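Local coordinates for protein Ulp1-like SUMO protease (Chaetomium thermophilum, PDB 6DG4) that probably removes SUMO from modified proteins as a cysteine protease, the chain here being the catalytic domain of a longer Ulp1-like enzyme, at residues A[64-69]-A[129-134]; A[141-146]-A[171-176]; A[164-169]-A[186-191]. All blocks are in the same frame, centred on the assembly; numbering follows the deposited sequence. Where two conformers were deposited one is given.

Contact 1 of 3, residues A[64-69]-A[129-134]; sequences VIIGAI and LIPICE
Pro131 projects its ring from strand 127-134 into a hollow of helix 62-80 bounded by Ile66 and Ile69, in the helix-on-sheet core of the Ulp1-type (C48) cysteine protease domain. The short segments run almost antiparallel, with an axis angle of 169° and a closest approach of 10.0 Å, a spacing that apolar side chains fill from both sides. The bump is Pro131 CG. It lies 3.5 Å from Ile66 CD1, where the two side chains meet at about a right angle, and 4.0 Å from Ile69 CD1, the Ile69 side chain running past the ring in the opposite direction. The two methyls, Ile66 CD1 and Ile69 CD1, stand 5.4 Å apart and act as the walls. Two residues earlier on the same strand face, Leu129 meets the other branch of Ile69, so this one isoleucine serves two neighbours. All four touching residues are buried, and 192 Å² is covered in total. Ala91 and Cys89 of strand 89-91 extend the packing beside Ile69 and Leu129, and Trp138 adjoins Pro131. Torsions divide the work: Ile66 is folded at its second torsion (chi2 -54°), which turns its end methyl toward the proline. Ile69 stays extended (chi2 170°), which carries CD1 to the proline, while its CG2, placed opposite the backbone N by the first torsion, lies 3.7 Å from Leu129 CD1 and 3.9 Å from Leu129 CB.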
ATOM      1  N   VAL A  64      -2.472  -8.149   7.238  0.59 10.41           N
ATOM      2  CA  VAL A  64      -1.276  -8.221   6.409  0.59  9.64           C
ATOM      3  C   VAL A  64      -1.207  -7.027   5.467  0.59  9.53           C
ATOM      4  O   VAL A  64      -0.175  -6.353   5.368  0.59  9.58           O
ATOM      5  CB  VAL A  64      -1.265  -9.562   5.648  0.59 10.79           C
ATOM      6  CG1 VAL A  64      -0.282  -9.524   4.498  0.59 10.61           C
ATOM      7  CG2 VAL A  64      -0.943 -10.707   6.600  0.59 11.58           C
ATOM      8  N   ILE A  65      -2.311  -6.739   4.772  1.00  8.97           N
ATOM      9  CA  ILE A  65      -2.314  -5.691   3.752  1.00  9.70           C
ATOM     10  C   ILE A  65      -2.015  -4.333   4.374  1.00  9.12           C
ATOM     11  O   ILE A  65      -1.143  -3.593   3.903  1.00  9.40           O
ATOM     12  CB  ILE A  65      -3.644  -5.688   2.975  1.00 10.41           C
ATOM     13  CG1 ILE A  65      -3.753  -6.959   2.127  1.00 12.03           C
ATOM     14  CG2 ILE A  65      -3.737  -4.451   2.096  1.00 12.26           C
ATOM     15  CD1 ILE A  65      -5.139  -7.249   1.609  1.00 13.89           C
ATOM     16  N   ILE A  66      -2.743  -3.982   5.432  1.00  8.85           N
ATOM     17  CA  ILE A  66      -2.521  -2.694   6.078  1.00  9.53           C
ATOM     18  C   ILE A  66      -1.149  -2.660   6.735  1.00  9.01           C
ATOM     19  O   ILE A  66      -0.447  -1.644   6.683  1.00  9.99           O
ATOM     20  CB  ILE A  66      -3.658  -2.398   7.074  1.00 10.34           C
ATOM     21  CG1 ILE A  66      -5.023  -2.439   6.369  1.00 12.08           C
ATOM     22  CG2 ILE A  66      -3.414  -1.067   7.779  1.00 12.64           C
ATOM     23  CD1 ILE A  66      -5.149  -1.554   5.154  1.00 13.05           C
ATOM     24  N   GLY A  67      -0.738  -3.766   7.356  1.00  9.60           N
ATOM     25  CA  GLY A  67       0.585  -3.809   7.954  1.00  9.02           C
ATOM     26  C   GLY A  67       1.676  -3.526   6.943  1.00  8.97           C
ATOM     27  O   GLY A  67       2.577  -2.717   7.183  1.00  9.16           O
ATOM     28  N   ALA A  68       1.601  -4.183   5.786  1.00  8.25           N
ATOM     29  CA  ALA A  68       2.625  -3.997   4.769  1.00  8.65           C
ATOM     30  C   ALA A  68       2.636  -2.569   4.249  1.00  7.60           C
ATOM     31  O   ALA A  68       3.703  -1.967   4.086  1.00  9.20           O
ATOM     32  CB  ALA A  68       2.390  -4.969   3.618  1.00 10.19           C
ATOM     33  N   ILE A  69       1.459  -2.007   3.979  1.00  8.73           N
ATOM     34  CA  ILE A  69       1.398  -0.673   3.395  1.00  9.58           C
ATOM     35  C   ILE A  69       1.868   0.381   4.392  1.00  9.53           C
ATOM     36  O   ILE A  69       2.543   1.345   4.011  1.00 10.39           O
ATOM     37  CB  ILE A  69      -0.003  -0.409   2.815  1.00 11.56           C
ATOM     38  CG1 ILE A  69      -0.224  -1.348   1.619  1.00 12.43           C
ATOM     39  CG2 ILE A  69      -0.140   1.021   2.392  1.00 13.78           C
ATOM     40  CD1 ILE A  69      -1.635  -1.378   1.076  1.00 16.43           C
ATOM     41  N   LEU A 129      -1.615   6.635   0.289  1.00  9.06           N
ATOM     42  CA  LEU A 129      -1.981   5.275  -0.092  1.00  9.80           C
ATOM     43  C   LEU A 129      -3.291   4.893   0.591  1.00  9.02           C
ATOM     44  O   LEU A 129      -3.371   4.881   1.824  1.00  9.76           O
ATOM     45  CB  LEU A 129      -0.871   4.311   0.333  1.00  9.72           C
ATOM     46  CG  LEU A 129       0.521   4.567  -0.260  1.00  9.48           C
ATOM     47  CD1 LEU A 129       1.553   3.679   0.433  1.00 11.23           C
ATOM     48  CD2 LEU A 129       0.538   4.324  -1.767  1.00 11.37           C
ATOM     49  N   ILE A 130      -4.307   4.582  -0.204  1.00  9.99           N
ATOM     50  CA  ILE A 130      -5.635   4.251   0.296  1.00  9.69           C
ATOM     51  C   ILE A 130      -6.001   2.861  -0.205  1.00  9.64           C
ATOM     52  O   ILE A 130      -6.359   2.680  -1.370  1.00  9.58           O
ATOM     53  CB  ILE A 130      -6.682   5.293  -0.147  1.00 11.42           C
ATOM     54  CG1 ILE A 130      -6.328   6.676   0.402  1.00 14.57           C
ATOM     55  CG2 ILE A 130      -8.077   4.873   0.303  1.00 12.95           C
ATOM     56  CD1 ILE A 130      -7.123   7.806  -0.232  1.00 14.84           C
ATOM     57  N   PRO A 131      -5.898   1.839   0.647  1.00 10.10           N
ATOM     58  CA  PRO A 131      -6.326   0.495   0.238  1.00  9.99           C
ATOM     59  C   PRO A 131      -7.845   0.414   0.210  1.00 10.21           C
ATOM     60  O   PRO A 131      -8.520   0.843   1.148  1.00 13.77           O
ATOM     61  CB  PRO A 131      -5.740  -0.423   1.321  1.00 12.76           C
ATOM     62  CG  PRO A 131      -4.951   0.438   2.240  1.00 18.09           C
ATOM     63  CD  PRO A 131      -5.396   1.856   2.030  1.00 12.51           C
ATOM     64  N   ILE A 132      -8.377  -0.151  -0.871  1.00  9.52           N
ATOM     65  CA  ILE A 132      -9.812  -0.214  -1.111  1.00 10.20           C
ATOM     66  C   ILE A 132     -10.205  -1.672  -1.274  1.00  9.96           C
ATOM     67  O   ILE A 132      -9.631  -2.382  -2.106  1.00 11.79           O
ATOM     68  CB  ILE A 132     -10.197   0.574  -2.378  1.00 11.13           C
ATOM     69  CG1 ILE A 132      -9.951   2.069  -2.167  1.00 12.13           C
ATOM     70  CG2 ILE A 132     -11.649   0.302  -2.754  1.00 13.16           C
ATOM     71  CD1 ILE A 132     -10.199   2.928  -3.395  1.00 13.35           C
ATOM     72  N   CYS A 133     -11.192  -2.112  -0.504  1.00 10.39           N
ATOM     73  CA  CYS A 133     -11.730  -3.457  -0.653  1.00 11.18           C
ATOM     74  C   CYS A 133     -13.225  -3.362  -0.928  1.00 11.76           C
ATOM     75  O   CYS A 133     -13.989  -2.911  -0.071  1.00 13.79           O
ATOM     76  CB  CYS A 133     -11.473  -4.287   0.600  1.00 12.52           C
ATOM     77  SG  CYS A 133     -11.813  -6.044   0.342  1.00 16.85           S
ATOM     78  N   GLU A 134     -13.636  -3.781  -2.123  1.00 11.49           N
ATOM     79  CA  GLU A 134     -15.044  -3.861  -2.488  1.00 11.06           C
ATOM     80  C   GLU A 134     -15.320  -5.236  -3.074  1.00 11.79           C
ATOM     81  O   GLU A 134     -14.599  -5.688  -3.970  1.00 12.48           O
ATOM     82  CB  GLU A 134     -15.410  -2.784  -3.510  1.00 14.11           C
ATOM     83  CG  GLU A 134     -15.266  -1.379  -2.961  1.00 15.23           C
ATOM     84  CD  GLU A 134     -15.726  -0.315  -3.924  1.00 17.54           C
ATOM     85  OE1 GLU A 134     -15.756  -0.587  -5.145  1.00 19.13           O
ATOM     86  OE2 GLU A 134     -16.057   0.793  -3.447  1.00 17.70           O
TER

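Contact 2 of 3, residues A[141-146]-A[171-176]; sequences AVIRPG and ELVKFV
Leu172 O accepts the helical bond from Val176 N at 3.0 Å, and this backbone turn presents Leu172 and its neighbour Val173 to Ile143 on strand 137-144. Across the interface itself the contact is wholly apolar. Ile143 points toward the helix and is met by one branch of each partner. Val173 CG2 sits against two methyls at once, 4.1 Å from Ile143 CD1 and 4.1 Å from Ile143 CG2, the two side chains passing alongside in opposite directions. Leu172 touches further out, its CD2 lying 4.2 Å from Ile143 CD1. That reach depends on the extended second torsion of Ile143 (chi2 171°), which carries CD1 out to both helix residues. The evidence thus places helix 163-177 over a face of the central sheet, as the helix of a beta-alpha-beta unit whose first strand, 149-153, contributes Val150 against both Ile143 and Val173. Trp186 packs on Val173 as well. Arg144, next in sequence, is directed elsewhere and bonds through NH1 to Ser2 O. Three buried side chains sharing only 101 Å², at ordinary van der Waals spacing, imply a small hydrophobic seam that rests on dispersion and the burial of methyls, with no directional polar bond between the segments.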
ATOM      1  N   ALA A 141      -5.974   3.082  -4.197  1.00  8.87           N
ATOM      2  CA  ALA A 141      -6.066   4.477  -4.596  1.00  9.48           C
ATOM      3  C   ALA A 141      -4.795   5.184  -4.144  1.00  9.63           C
ATOM      4  O   ALA A 141      -4.267   4.909  -3.063  1.00  9.76           O
ATOM      5  CB  ALA A 141      -7.298   5.144  -3.987  1.00 12.06           C
ATOM      6  N   VAL A 142      -4.303   6.085  -4.985  1.00 10.14           N
ATOM      7  CA  VAL A 142      -3.084   6.832  -4.707  1.00  9.43           C
ATOM      8  C   VAL A 142      -3.360   8.288  -5.036  1.00  9.55           C
ATOM      9  O   VAL A 142      -3.701   8.619  -6.177  1.00 11.89           O
ATOM     10  CB  VAL A 142      -1.887   6.314  -5.522  1.00 10.39           C
ATOM     11  CG1 VAL A 142      -0.610   7.075  -5.150  1.00 11.94           C
ATOM     12  CG2 VAL A 142      -1.697   4.823  -5.308  1.00 11.69           C
ATOM     13  N   ILE A 143      -3.223   9.152  -4.048  1.00  9.26           N
ATOM     14  CA  ILE A 143      -3.260  10.589  -4.271  1.00  9.51           C
ATOM     15  C   ILE A 143      -1.825  11.086  -4.196  1.00  9.30           C
ATOM     16  O   ILE A 143      -1.073  10.707  -3.288  1.00  9.77           O
ATOM     17  CB  ILE A 143      -4.160  11.293  -3.243  1.00 10.10           C
ATOM     18  CG1 ILE A 143      -5.586  10.734  -3.310  1.00 10.68           C
ATOM     19  CG2 ILE A 143      -4.159  12.798  -3.486  1.00 10.37           C
ATOM     20  CD1 ILE A 143      -6.499  11.216  -2.181  1.00 11.56           C
ATOM     21  N   ARG A 144      -1.434  11.908  -5.166  1.00  9.93           N
ATOM     22  CA  ARG A 144      -0.083  12.467  -5.231  1.00  9.81           C
ATOM     23  C   ARG A 144      -0.229  13.981  -5.175  1.00 10.63           C
ATOM     24  O   ARG A 144      -0.348  14.646  -6.217  1.00 10.31           O
ATOM     25  CB  ARG A 144       0.637  11.992  -6.487  1.00 10.56           C
ATOM     26  CG  ARG A 144       0.738  10.472  -6.575  1.00 11.37           C
ATOM     27  CD  ARG A 144       1.341  10.029  -7.889  1.00 12.87           C
ATOM     28  NE  ARG A 144       2.788   9.920  -7.808  1.00 12.92           N
ATOM     29  CZ  ARG A 144       3.601   9.846  -8.853  1.00 13.30           C
ATOM     30  NH1 ARG A 144       3.118   9.945 -10.084  1.00 15.23           N
ATOM     31  NH2 ARG A 144       4.905   9.691  -8.656  1.00 16.18           N
ATOM     32  N   PRO A 145      -0.254  14.569  -3.974  1.00  9.73           N
ATOM     33  CA  PRO A 145      -0.602  15.997  -3.877  1.00  9.13           C
ATOM     34  C   PRO A 145       0.358  16.934  -4.585  1.00  9.69           C
ATOM     35  O   PRO A 145      -0.088  17.938  -5.150  1.00 10.82           O
ATOM     36  CB  PRO A 145      -0.641  16.237  -2.360  1.00  9.40           C
ATOM     37  CG  PRO A 145      -1.035  14.888  -1.804  1.00  9.98           C
ATOM     38  CD  PRO A 145      -0.240  13.924  -2.647  1.00 10.40           C
ATOM     39  N   GLY A 146       1.663  16.659  -4.559  1.00 10.80           N
ATOM     40  CA  GLY A 146       2.599  17.521  -5.262  1.00 11.89           C
ATOM     41  C   GLY A 146       2.370  17.530  -6.758  1.00 10.87           C
ATOM     42  O   GLY A 146       2.685  18.513  -7.437  1.00 11.75           O
ATOM     43  N   GLU A 171     -13.383  14.392  -4.677  1.00 11.18           N
ATOM     44  CA  GLU A 171     -14.245  14.989  -3.658  1.00 12.26           C
ATOM     45  C   GLU A 171     -13.515  15.087  -2.323  1.00 10.48           C
ATOM     46  O   GLU A 171     -13.628  16.095  -1.614  1.00 11.73           O
ATOM     47  CB  GLU A 171     -15.533  14.175  -3.524  1.00 15.14           C
ATOM     48  CG  GLU A 171     -16.456  14.292  -4.736  1.00 22.30           C
ATOM     49  CD  GLU A 171     -17.593  13.275  -4.742  1.00 30.58           C
ATOM     50  OE1 GLU A 171     -17.628  12.385  -3.859  1.00 32.76           O
ATOM     51  OE2 GLU A 171     -18.454  13.364  -5.646  1.00 33.40           O
ATOM     52  N   LEU A 172     -12.743  14.055  -1.977  1.00 10.77           N
ATOM     53  CA  LEU A 172     -11.965  14.078  -0.743  1.00 11.70           C
ATOM     54  C   LEU A 172     -10.922  15.187  -0.777  1.00 10.43           C
ATOM     55  O   LEU A 172     -10.752  15.926   0.200  1.00 11.60           O
ATOM     56  CB  LEU A 172     -11.298  12.716  -0.537  1.00 11.62           C
ATOM     57  CG  LEU A 172     -10.337  12.582   0.644  1.00 11.84           C
ATOM     58  CD1 LEU A 172     -11.068  12.772   1.964  1.00 15.05           C
ATOM     59  CD2 LEU A 172      -9.658  11.223   0.602  1.00 12.80           C
ATOM     60  N   VAL A 173     -10.198  15.304  -1.891  1.00  9.52           N
ATOM     61  CA  VAL A 173      -9.184  16.347  -2.029  1.00  9.11           C
ATOM     62  C   VAL A 173      -9.814  17.726  -1.862  1.00  9.36           C
ATOM     63  O   VAL A 173      -9.289  18.585  -1.142  1.00  9.75           O
ATOM     64  CB  VAL A 173      -8.453  16.202  -3.378  1.00  9.86           C
ATOM     65  CG1 VAL A 173      -7.530  17.381  -3.625  1.00 11.93           C
ATOM     66  CG2 VAL A 173      -7.659  14.891  -3.427  1.00 11.38           C
ATOM     67  N   LYS A 174     -10.946  17.958  -2.537  1.00  9.84           N
ATOM     68  CA  LYS A 174     -11.638  19.240  -2.436  1.00 10.67           C
ATOM     69  C   LYS A 174     -12.054  19.524  -1.002  1.00 10.26           C
ATOM     70  O   LYS A 174     -11.922  20.656  -0.518  1.00 12.04           O
ATOM     71  CB  LYS A 174     -12.858  19.218  -3.353  1.00 13.03           C
ATOM     72  CG  LYS A 174     -13.709  20.475  -3.276  1.00 15.88           C
ATOM     73  CD  LYS A 174     -14.749  20.464  -4.359  1.00 20.67           C
ATOM     74  CE  LYS A 174     -15.529  21.765  -4.373  1.00 25.52           C
ATOM     75  NZ  LYS A 174     -16.302  21.927  -5.636  1.00 28.38           N
ATOM     76  N   PHE A 175     -12.529  18.501  -0.292  1.00 11.13           N
ATOM     77  CA  PHE A 175     -12.938  18.700   1.090  1.00 12.41           C
ATOM     78  C   PHE A 175     -11.765  19.147   1.954  1.00 12.58           C
ATOM     79  O   PHE A 175     -11.909  20.051   2.785  1.00 14.22           O
ATOM     80  CB  PHE A 175     -13.529  17.411   1.653  1.00 14.03           C
ATOM     81  CG  PHE A 175     -13.842  17.498   3.111  1.00 20.43           C
ATOM     82  CD1 PHE A 175     -15.031  18.047   3.536  1.00 24.00           C
ATOM     83  CD2 PHE A 175     -12.933  17.059   4.058  1.00 22.98           C
ATOM     84  CE1 PHE A 175     -15.322  18.142   4.888  1.00 24.39           C
ATOM     85  CE2 PHE A 175     -13.213  17.157   5.405  1.00 24.60           C
ATOM     86  CZ  PHE A 175     -14.405  17.707   5.819  1.00 23.90           C
ATOM     87  N   VAL A 176     -10.607  18.508   1.798  1.00 12.22           N
ATOM     88  CA  VAL A 176      -9.455  18.848   2.627  1.00 11.99           C
ATOM     89  C   VAL A 176      -8.928  20.240   2.286  1.00 11.86           C
ATOM     90  O   VAL A 176      -8.621  21.041   3.177  1.00 13.02           O
ATOM     91  CB  VAL A 176      -8.356  17.780   2.493  1.00 13.50           C
ATOM     92  CG1 VAL A 176      -7.111  18.217   3.242  1.00 15.44           C
ATOM     93  CG2 VAL A 176      -8.847  16.433   3.017  1.00 15.44           C
TER

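Contact 3 of 3, residues A[164-169]-A[186-191]; sequences RVKAKL and WQAVDF
The flat carboxylate of Asp190 meets the ammonium of Lys166 from one side of its plane, NZ standing well off that plane. Both oxygens take part: Lys166 NZ is 3.1 Å from Asp190 OD1 and equally 3.1 Å from Asp190 OD2, two weak hydrogen bonds within one salt bridge. The other flat group, the ring of Phe191, carries Val189 CG1 on one face, 4.1 Å above its plane and offset toward the rim. Lys166 reaches the carboxylate by running extended beyond CG (chi2 165°), crossing the aspartate at about a right angle. On the way its methylenes lie along Ala188, closest at 3.7 Å between Lys166 CD and Ala188 CB. The segments belong to the helix and second strand of a beta-alpha-beta unit, strand 149-153, helix 163-177 and strand 187-188. Glu163 OE2 also forms a salt bridge with Lys166 NZ, and Gly161 N donates to Asp190 OD1. A leucine in place of Lys166 would probably still cover part of Ala188 but leave both Asp190 and Glu163 without their positive mate. One buried lysine is thus shared by two acids, whose negative charge it probably offsets only in part, and the shared charge likely tethers the residues after the edge strand to the start of the helix.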
ATOM      1  N   ARG A 164     -15.828   6.009 -10.796  1.00 14.52           N
ATOM      2  CA  ARG A 164     -16.488   6.236  -9.515  1.00 13.99           C
ATOM      3  C   ARG A 164     -15.474   6.489  -8.405  1.00 12.52           C
ATOM      4  O   ARG A 164     -15.640   7.405  -7.590  1.00 13.67           O
ATOM      5  CB  ARG A 164     -17.367   5.032  -9.193  1.00 16.80           C
ATOM      6  CG  ARG A 164     -17.851   4.964  -7.779  1.00 19.67           C
ATOM      7  CD  ARG A 164     -18.759   3.764  -7.602  1.00 22.37           C
ATOM      8  NE  ARG A 164     -18.817   3.362  -6.206  1.00 26.46           N
ATOM      9  CZ  ARG A 164     -17.964   2.519  -5.632  1.00 26.19           C
ATOM     10  NH1 ARG A 164     -18.109   2.222  -4.351  1.00 29.01           N
ATOM     11  NH2 ARG A 164     -16.984   1.964  -6.331  1.00 27.14           N
ATOM     12  N   VAL A 165     -14.418   5.678  -8.342  1.00 12.19           N
ATOM     13  CA  VAL A 165     -13.400   5.881  -7.317  1.00 11.16           C
ATOM     14  C   VAL A 165     -12.675   7.201  -7.542  1.00 10.34           C
ATOM     15  O   VAL A 165     -12.448   7.969  -6.600  1.00 10.66           O
ATOM     16  CB  VAL A 165     -12.423   4.695  -7.277  1.00 11.09           C
ATOM     17  CG1 VAL A 165     -11.255   5.002  -6.348  1.00 11.28           C
ATOM     18  CG2 VAL A 165     -13.148   3.444  -6.815  1.00 12.89           C
ATOM     19  N   LYS A 166     -12.286   7.479  -8.791  1.00 10.89           N
ATOM     20  CA  LYS A 166     -11.579   8.721  -9.082  1.00 11.66           C
ATOM     21  C   LYS A 166     -12.377   9.936  -8.631  1.00 11.12           C
ATOM     22  O   LYS A 166     -11.820  10.876  -8.051  1.00 11.23           O
ATOM     23  CB  LYS A 166     -11.298   8.828 -10.578  1.00 13.00           C
ATOM     24  CG  LYS A 166     -10.295   7.830 -11.102  1.00 15.48           C
ATOM     25  CD  LYS A 166     -10.387   7.780 -12.626  1.00 18.99           C
ATOM     26  CE  LYS A 166      -9.353   6.879 -13.230  1.00 21.80           C
ATOM     27  NZ  LYS A 166      -9.521   6.806 -14.705  1.00 20.54           N
ATOM     28  N   ALA A 167     -13.679   9.955  -8.919  1.00 12.36           N
ATOM     29  CA  ALA A 167     -14.503  11.086  -8.509  1.00 12.59           C
ATOM     30  C   ALA A 167     -14.554  11.217  -6.990  1.00 12.13           C
ATOM     31  O   ALA A 167     -14.529  12.334  -6.456  1.00 12.84           O
ATOM     32  CB  ALA A 167     -15.908  10.938  -9.085  1.00 13.76           C
ATOM     33  N   LYS A 168     -14.638  10.090  -6.276  1.00 11.73           N
ATOM     34  CA  LYS A 168     -14.653  10.143  -4.817  1.00 11.50           C
ATOM     35  C   LYS A 168     -13.329  10.652  -4.266  1.00 10.20           C
ATOM     36  O   LYS A 168     -13.303  11.379  -3.265  1.00 10.78           O
ATOM     37  CB  LYS A 168     -14.991   8.766  -4.252  1.00 11.98           C
ATOM     38  CG  LYS A 168     -16.460   8.418  -4.443  1.00 15.15           C
ATOM     39  CD  LYS A 168     -16.793   7.042  -3.927  1.00 18.58           C
ATOM     40  CE  LYS A 168     -18.243   6.699  -4.222  1.00 23.08           C
ATOM     41  NZ  LYS A 168     -19.183   7.633  -3.552  1.00 26.68           N
ATOM     42  N   LEU A 169     -12.221  10.283  -4.904  1.00  9.92           N
ATOM     43  CA  LEU A 169     -10.929  10.803  -4.477  1.00  9.35           C
ATOM     44  C   LEU A 169     -10.857  12.316  -4.659  1.00  9.33           C
ATOM     45  O   LEU A 169     -10.340  13.025  -3.788  1.00 10.40           O
ATOM     46  CB  LEU A 169      -9.811  10.107  -5.248  1.00  9.91           C
ATOM     47  CG  LEU A 169      -9.668   8.600  -5.012  1.00 11.48           C
ATOM     48  CD1 LEU A 169      -8.574   8.037  -5.907  1.00 11.40           C
ATOM     49  CD2 LEU A 169      -9.392   8.293  -3.549  1.00 12.00           C
ATOM     50  N   TRP A 186      -6.148  19.860 -10.970  1.00 10.37           N
ATOM     51  CA  TRP A 186      -6.139  18.468 -10.546  1.00 10.97           C
ATOM     52  C   TRP A 186      -6.622  17.579 -11.685  1.00 11.78           C
ATOM     53  O   TRP A 186      -7.425  17.994 -12.525  1.00 14.44           O
ATOM     54  CB  TRP A 186      -7.049  18.272  -9.325  1.00 10.16           C
ATOM     55  CG  TRP A 186      -6.389  18.703  -8.053  1.00 10.54           C
ATOM     56  CD1 TRP A 186      -6.295  19.975  -7.564  1.00 10.68           C
ATOM     57  CD2 TRP A 186      -5.692  17.863  -7.128  1.00  9.14           C
ATOM     58  NE1 TRP A 186      -5.592  19.976  -6.380  1.00 10.52           N
ATOM     59  CE2 TRP A 186      -5.206  18.692  -6.097  1.00  9.87           C
ATOM     60  CE3 TRP A 186      -5.441  16.489  -7.065  1.00 10.17           C
ATOM     61  CZ2 TRP A 186      -4.480  18.187  -5.021  1.00  9.81           C
ATOM     62  CZ3 TRP A 186      -4.725  15.993  -6.000  1.00 10.34           C
ATOM     63  CH2 TRP A 186      -4.244  16.838  -4.995  1.00  9.69           C
ATOM     64  N   GLN A 187      -6.118  16.350 -11.716  1.00 12.10           N
ATOM     65  CA  GLN A 187      -6.609  15.391 -12.689  1.00 14.22           C
ATOM     66  C   GLN A 187      -6.484  13.978 -12.153  1.00 12.10           C
ATOM     67  O   GLN A 187      -5.669  13.683 -11.274  1.00 12.68           O
ATOM     68  CB  GLN A 187      -5.879  15.471 -14.029  1.00 20.40           C
ATOM     69  CG  GLN A 187      -4.409  15.213 -13.956  1.00 24.78           C
ATOM     70  CD  GLN A 187      -3.708  15.627 -15.236  1.00 31.39           C
ATOM     71  OE1 GLN A 187      -3.823  14.959 -16.265  1.00 33.29           O
ATOM     72  NE2 GLN A 187      -2.991  16.744 -15.183  1.00 34.22           N
ATOM     73  N   ALA A 188      -7.322  13.111 -12.696  1.00 13.44           N
ATOM     74  CA  ALA A 188      -7.210  11.682 -12.476  1.00 13.14           C
ATOM     75  C   ALA A 188      -6.285  11.115 -13.544  1.00 15.24           C
ATOM     76  O   ALA A 188      -6.428  11.431 -14.730  1.00 19.74           O
ATOM     77  CB  ALA A 188      -8.587  11.029 -12.559  1.00 16.46           C
ATOM     78  N   VAL A 189      -5.322  10.304 -13.118  1.00 13.94           N
ATOM     79  CA  VAL A 189      -4.322   9.729 -14.007  1.00 15.24           C
ATOM     80  C   VAL A 189      -4.335   8.220 -13.820  1.00 12.63           C
ATOM     81  O   VAL A 189      -4.291   7.731 -12.686  1.00 13.43           O
ATOM     82  CB  VAL A 189      -2.915  10.280 -13.708  1.00 19.95           C
ATOM     83  CG1 VAL A 189      -1.854   9.513 -14.492  1.00 22.73           C
ATOM     84  CG2 VAL A 189      -2.852  11.773 -14.016  1.00 21.72           C
ATOM     85  N   ASP A 190      -4.395   7.489 -14.929  1.00 12.65           N
ATOM     86  CA  ASP A 190      -4.262   6.043 -14.905  1.00 13.35           C
ATOM     87  C   ASP A 190      -2.803   5.655 -15.111  1.00 14.69           C
ATOM     88  O   ASP A 190      -2.087   6.271 -15.908  1.00 17.24           O
ATOM     89  CB  ASP A 190      -5.098   5.391 -16.006  1.00 15.22           C
ATOM     90  CG  ASP A 190      -6.578   5.339 -15.677  1.00 17.69           C
ATOM     91  OD1 ASP A 190      -6.957   5.085 -14.516  1.00 17.65           O
ATOM     92  OD2 ASP A 190      -7.376   5.534 -16.608  1.00 24.41           O
ATOM     93  N   PHE A 191      -2.373   4.635 -14.382  1.00 13.10           N
ATOM     94  CA  PHE A 191      -1.066   4.026 -14.559  1.00 14.35           C
ATOM     95  C   PHE A 191      -1.247   2.594 -15.037  1.00 13.52           C
ATOM     96  O   PHE A 191      -2.091   1.861 -14.515  1.00 16.21           O
ATOM     97  CB  PHE A 191      -0.277   4.007 -13.244  1.00 16.10           C
ATOM     98  CG  PHE A 191       0.118   5.367 -12.766  1.00 18.14           C
ATOM     99  CD1 PHE A 191       1.219   6.004 -13.304  1.00 21.43           C
ATOM    100  CD2 PHE A 191      -0.608   6.010 -11.780  1.00 19.20           C
ATOM    101  CE1 PHE A 191       1.588   7.258 -12.877  1.00 23.05           C
ATOM    102  CE2 PHE A 191      -0.244   7.273 -11.347  1.00 21.03           C
ATOM    103  CZ  PHE A 191       0.853   7.898 -11.899  1.00 21.69           C
TER

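Overall arrangement
Contact 1 lies nearest the middle of the chain, about 5 Å from its centre, whereas contacts 2 and 3 lie about 16 and 17 Å from it. Helix 62-80 packs on one face of the mixed sheet; Ile130 and Ile132 of strand 127-134 face the other way and meet Leu169 and Val165 of helix 163-177, so the sheet is sandwiched between the two helices. That second helix serves both contacts 2 and 3, whose centres are about 9 Å apart and are joined by Val173 against Trp186. Chemistry follows position: contacts 1 and 2 are buried and apolar, while contact 3, partly exposed at the edge strand, adds charge. Glu134 and Arg164 link contacts 1 and 3 by another salt bridge.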